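Local coordinates for serpin B3 (PDB 2ZV6), which probably inhibits proteases by the serpin mechanism, using a mobile reactive-site loop as bait, and may interact with the kinase JNK1, at residues N167-N172 and A190-G195. Sequence-based numbering, arbitrary orientation.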
# COMPACT_ATOMS: atom_id res chain seq x y z
N ASN A 167 6.46 -15.01 -3.00
CA ASN A 167 6.52 -15.86 -4.19
C ASN A 167 7.66 -15.49 -5.13
O ASN A 167 7.65 -15.86 -6.30
CB ASN A 167 5.19 -15.78 -4.94
CG ASN A 167 4.29 -16.98 -4.67
OD1 ASN A 167 4.76 -18.08 -4.40
ND2 ASN A 167 2.97 -16.77 -4.75
N GLU A 168 8.65 -14.76 -4.61
CA GLU A 168 9.81 -14.34 -5.39
C GLU A 168 9.43 -13.26 -6.40
O GLU A 168 10.01 -13.18 -7.48
CB GLU A 168 10.41 -15.54 -6.14
CG GLU A 168 11.93 -15.50 -6.29
CD GLU A 168 12.43 -16.48 -7.34
OE1 GLU A 168 12.61 -16.06 -8.50
OE2 GLU A 168 12.63 -17.67 -7.00
N LYS A 169 8.45 -12.44 -6.03
CA LYS A 169 7.99 -11.35 -6.89
C LYS A 169 8.79 -10.10 -6.56
O LYS A 169 9.43 -9.51 -7.43
CB LYS A 169 6.50 -11.09 -6.67
CG LYS A 169 5.57 -12.17 -7.21
CD LYS A 169 5.85 -12.50 -8.68
CE LYS A 169 5.31 -11.41 -9.61
NZ LYS A 169 5.65 -11.67 -11.04
N ILE A 170 8.76 -9.72 -5.28
CA ILE A 170 9.49 -8.55 -4.80
C ILE A 170 10.92 -8.97 -4.44
O ILE A 170 11.14 -9.68 -3.46
CB ILE A 170 8.81 -7.95 -3.55
CG1 ILE A 170 7.62 -7.10 -3.98
CG2 ILE A 170 9.79 -7.11 -2.75
CD1 ILE A 170 6.44 -7.18 -3.04
N LYS A 171 11.89 -8.52 -5.23
CA LYS A 171 13.27 -8.89 -4.98
C LYS A 171 14.21 -7.73 -4.66
O LYS A 171 14.12 -6.66 -5.26
CB LYS A 171 13.83 -9.65 -6.18
CG LYS A 171 12.82 -9.92 -7.28
CD LYS A 171 12.36 -11.37 -7.26
CE LYS A 171 12.90 -12.15 -8.46
NZ LYS A 171 12.48 -13.58 -8.41
N ASN A 172 15.11 -7.96 -3.71
CA ASN A 172 16.10 -6.97 -3.30
C ASN A 172 15.50 -5.72 -2.69
O ASN A 172 15.86 -4.60 -3.07
CB ASN A 172 16.98 -6.60 -4.50
CG ASN A 172 17.59 -7.82 -5.17
OD1 ASN A 172 18.31 -7.70 -6.17
ND2 ASN A 172 17.32 -9.00 -4.63
N ALA A 190 7.24 -5.31 2.50
CA ALA A 190 7.00 -5.63 1.10
C ALA A 190 5.58 -6.22 0.97
O ALA A 190 5.02 -6.72 1.94
CB ALA A 190 8.03 -6.62 0.59
N ILE A 191 5.01 -6.13 -0.23
CA ILE A 191 3.66 -6.65 -0.45
C ILE A 191 3.35 -6.83 -1.93
O ILE A 191 3.61 -5.95 -2.74
CB ILE A 191 2.59 -5.72 0.15
CG1 ILE A 191 1.21 -6.36 -0.06
CG2 ILE A 191 2.65 -4.33 -0.49
CD1 ILE A 191 0.19 -5.97 0.99
N TYR A 192 2.80 -7.99 -2.25
CA TYR A 192 2.45 -8.32 -3.62
C TYR A 192 0.99 -8.74 -3.75
O TYR A 192 0.45 -9.43 -2.89
CB TYR A 192 3.33 -9.46 -4.14
CG TYR A 192 2.80 -10.03 -5.42
CD1 TYR A 192 3.28 -9.59 -6.65
CD2 TYR A 192 1.74 -10.95 -5.41
CE1 TYR A 192 2.73 -10.05 -7.84
CE2 TYR A 192 1.19 -11.41 -6.59
CZ TYR A 192 1.68 -10.95 -7.81
OH TYR A 192 1.12 -11.40 -8.98
N PHE A 193 0.35 -8.33 -4.85
CA PHE A 193 -1.05 -8.68 -5.08
C PHE A 193 -1.45 -8.72 -6.55
O PHE A 193 -1.03 -7.89 -7.35
CB PHE A 193 -1.95 -7.71 -4.33
CG PHE A 193 -3.41 -7.95 -4.56
CD1 PHE A 193 -4.05 -7.41 -5.67
CD2 PHE A 193 -4.16 -8.68 -3.65
CE1 PHE A 193 -5.42 -7.59 -5.87
CE2 PHE A 193 -5.52 -8.87 -3.84
CZ PHE A 193 -6.16 -8.32 -4.95
N LYS A 194 -2.29 -9.70 -6.88
CA LYS A 194 -2.78 -9.89 -8.24
C LYS A 194 -4.11 -10.63 -8.16
O LYS A 194 -4.15 -11.84 -7.98
CB LYS A 194 -1.78 -10.71 -9.05
CG LYS A 194 -2.28 -11.08 -10.44
CD LYS A 194 -1.12 -11.35 -11.39
CE LYS A 194 -1.43 -12.50 -12.34
NZ LYS A 194 -0.19 -13.07 -12.95
N GLY A 195 -5.21 -9.88 -8.28
CA GLY A 195 -6.52 -10.50 -8.19
C GLY A 195 -7.11 -10.94 -9.52
O GLY A 195 -6.64 -10.54 -10.59
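The E346 carboxylate draws the polar ends of Y192 and K169 to one place: Y192 OH hydrogen-bonds to OE2, and K169 NZ makes a long, weak ion pair with OE1. Below these ends K169 lays its aliphatic chain over one face of the Y192 ring: CG stands 3.8 Å from the centroid in a CH-pi contact, shifted toward the rim. Bends at chi2 and chi3 (-52° and -76°) curl the chain back, bringing CE within 3.4 Å of Y192 CE1. In the serpin fold, segment 167-172 belongs to the loop that follows helix 151-165 and runs across the central sheet, where strand 185-193 lies parallel to strand 336-346. Serpins insert the cleaved reactive-site loop between these two strands; here they are still paired directly, I191 bonding through its backbone to K342 and F344. I170 drops its branches onto the strand and also touches F344: CG2, anti to the backbone N, meets A190 CB at 3.8 Å, while CD1 lies 4.0 Å from Y192 CB. Within segment 167-172, across the two residues that make the contact, K171 NZ bonds back to E168 O at 2.7 Å, tilted off the carbonyl plane with a C=O...N angle of 137°, and forms a salt bridge with E168 OE1.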